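Local atomic coordinates of aromatic-amino-acid:2-oxoglutarate transaminase (Candida albicans, PDB entry 6HND), a protein that probably transfers amino groups from aromatic amino acids, and perhaps 2-aminoadipate, to 2-oxoglutarate, using pyridoxal 5'-phosphate as cofactor. Residues V183-E188 with K204-K209. Sequence-based numbering, arbitrary orientation.
Sequences VILVEE and KAVPVK
Ile-184 and Val-186 pair through both their N-H and C=O with 204-209, joining two parallel strands. Ile-184 N donates to Lys-204 O at 2.8 Å; Val-206 N returns the bond to Ile-184 O, and Val-206 O receives Val-186 N almost straight (N-H...O 174°). Toward the C-terminal ends the bonds bend: Val-208 N reaches Val-186 O at 2.7 Å with 143° at the hydrogen, and Glu-188 N approaches Val-208 O from above the carbonyl plane. Pro-207 lacks an N-H at a position facing away from strand 183-187, so no bond is lost, and its CA makes a CA-H...O contact with Val-186 O at 3.2 Å.

On one face, Val-183 CG1 meets Val-206 CG2 at 3.7 Å. Leu-185 lies alongside Val-206, CD2 beside CG1, and crosses Val-208, with CB 4.0 Å from CG2. Over the other face, Val-186 CG2 and Ala-205 CB stand 4.2 Å apart, beneath helix 193-200, which makes the beta-alpha-beta crossover.

With CG between its backbone N and carbonyl carbon (chi1 67°), Glu-188 lays CB and CG past Val-208 O, and the extended chain beyond carries OE2 to 3.3 Å from Lys-209 CA, where Ile-210 N binds it; OE1 takes a salt bridge from Arg-485 and a hydrogen bond with Ser-482. Glu-187, its side chain about 8 Å from the bound pyridoxal phosphate, bonds Ile-247 N and Gln-251 NE2 through OE1 and Thr-246 OG1 through OE2.

Strand 204-208 thus closes this edge of the chain's seven-stranded sheet by backbone bonds and aliphatic packing, while the carboxylates of Glu-187 and Glu-188, both buried residues, tie the C-terminal end of strand 183-187 to neighbouring segments.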
loop_
_atom_site.group_PDB
_atom_site.type_symbol
_atom_site.label_atom_id
_atom_site.label_comp_id
_atom_site.label_asym_id
_atom_site.label_seq_id
_atom_site.Cartn_x
_atom_site.Cartn_y
_atom_site.Cartn_z
ATOM N N VAL B 183 -8.010 4.772 24.710
ATOM C CA VAL B 183 -9.428 4.959 24.294
ATOM C C VAL B 183 -9.452 5.957 23.127
ATOM O O VAL B 183 -8.778 6.987 23.220
ATOM C CB VAL B 183 -10.273 5.439 25.484
ATOM C CG1 VAL B 183 -11.681 5.854 25.077
ATOM C CG2 VAL B 183 -10.317 4.370 26.555
ATOM N N ILE B 184 -10.188 5.656 22.060
ATOM C CA ILE B 184 -10.506 6.681 21.034
ATOM C C ILE B 184 -12.011 6.892 21.042
ATOM O O ILE B 184 -12.781 5.896 21.108
ATOM C CB ILE B 184 -9.965 6.356 19.631
ATOM C CG1 ILE B 184 -10.279 7.518 18.683
ATOM C CG2 ILE B 184 -10.485 5.026 19.132
ATOM C CD1 ILE B 184 -9.403 7.622 17.476
ATOM N N LEU B 185 -12.375 8.160 21.041
ATOM C CA LEU B 185 -13.763 8.657 20.924
ATOM C C LEU B 185 -14.151 8.578 19.451
ATOM O O LEU B 185 -13.440 9.209 18.625
ATOM C CB LEU B 185 -13.781 10.110 21.396
ATOM C CG LEU B 185 -13.411 10.299 22.847
ATOM C CD1 LEU B 185 -13.079 11.752 23.124
ATOM C CD2 LEU B 185 -14.554 9.798 23.724
ATOM N N VAL B 186 -15.223 7.857 19.143
ATOM C CA VAL B 186 -15.694 7.689 17.747
ATOM C C VAL B 186 -17.173 8.077 17.686
ATOM O O VAL B 186 -17.945 7.658 18.583
ATOM C CB VAL B 186 -15.429 6.253 17.271
ATOM C CG1 VAL B 186 -15.953 6.017 15.875
ATOM C CG2 VAL B 186 -13.947 5.906 17.333
ATOM N N GLU B 187 -17.549 8.844 16.662
ATOM C CA GLU B 187 -18.979 9.112 16.321
ATOM C C GLU B 187 -19.742 7.782 16.307
ATOM O O GLU B 187 -19.279 6.860 15.655
ATOM C CB GLU B 187 -19.073 9.898 15.011
ATOM C CG GLU B 187 -18.488 11.295 15.133
ATOM C CD GLU B 187 -18.089 11.997 13.854
ATOM O OE1 GLU B 187 -17.749 11.289 12.884
ATOM O OE2 GLU B 187 -18.015 13.252 13.863
ATOM N N GLU B 188 -20.875 7.721 17.011
ATOM C CA GLU B 188 -21.629 6.475 17.308
ATOM C C GLU B 188 -22.052 5.796 16.006
ATOM O O GLU B 188 -22.137 4.574 16.038
ATOM C CB GLU B 188 -22.849 6.728 18.188
ATOM C CG GLU B 188 -23.964 7.538 17.542
ATOM C CD GLU B 188 -25.194 7.656 18.441
ATOM O OE1 GLU B 188 -25.463 6.677 19.200
ATOM O OE2 GLU B 188 -25.899 8.729 18.386
ATOM N N LYS B 204 -9.611 0.960 22.590
ATOM C CA LYS B 204 -11.084 0.772 22.720
ATOM C C LYS B 204 -11.795 1.986 22.087
ATOM O O LYS B 204 -11.405 3.144 22.357
ATOM C CB LYS B 204 -11.510 0.544 24.179
ATOM C CG LYS B 204 -12.791 -0.285 24.326
ATOM C CD LYS B 204 -13.816 0.212 25.358
ATOM C CE LYS B 204 -15.267 0.214 24.886
ATOM N NZ LYS B 204 -16.002 -1.023 25.249
ATOM N N ALA B 205 -12.800 1.721 21.257
ATOM C CA ALA B 205 -13.709 2.730 20.671
ATOM C C ALA B 205 -14.844 3.013 21.656
ATOM O O ALA B 205 -15.564 2.075 22.052
ATOM C CB ALA B 205 -14.244 2.226 19.362
ATOM N N VAL B 206 -14.989 4.272 22.053
ATOM C CA VAL B 206 -16.127 4.757 22.885
ATOM C C VAL B 206 -16.995 5.634 21.988
ATOM O O VAL B 206 -16.502 6.575 21.363
ATOM C CB VAL B 206 -15.604 5.477 24.137
ATOM C CG1 VAL B 206 -16.630 6.418 24.738
ATOM C CG2 VAL B 206 -15.117 4.440 25.147
ATOM N N PRO B 207 -18.287 5.279 21.852
ATOM C CA PRO B 207 -19.200 5.984 20.963
ATOM C C PRO B 207 -19.598 7.367 21.498
ATOM O O PRO B 207 -19.830 7.500 22.671
ATOM C CB PRO B 207 -20.405 5.030 20.916
ATOM C CG PRO B 207 -20.412 4.399 22.291
ATOM C CD PRO B 207 -18.943 4.204 22.610
ATOM N N VAL B 208 -19.649 8.357 20.620
ATOM C CA VAL B 208 -20.055 9.762 20.913
ATOM C C VAL B 208 -21.397 9.983 20.208
ATOM O O VAL B 208 -21.430 9.891 18.954
ATOM C CB VAL B 208 -18.978 10.760 20.431
ATOM C CG1 VAL B 208 -19.505 12.180 20.356
ATOM C CG2 VAL B 208 -17.712 10.725 21.289
ATOM N N LYS B 209 -22.454 10.264 20.966
ATOM C CA LYS B 209 -23.841 10.363 20.436
ATOM C C LYS B 209 -23.919 11.444 19.354
ATOM O O LYS B 209 -23.252 12.475 19.452
ATOM C CB LYS B 209 -24.870 10.679 21.527
ATOM C CG LYS B 209 -24.960 9.659 22.651
ATOM C CD LYS B 209 -26.206 9.794 23.515
ATOM C CE LYS B 209 -26.120 8.988 24.802
ATOM N NZ LYS B 209 -27.418 9.008 25.516
#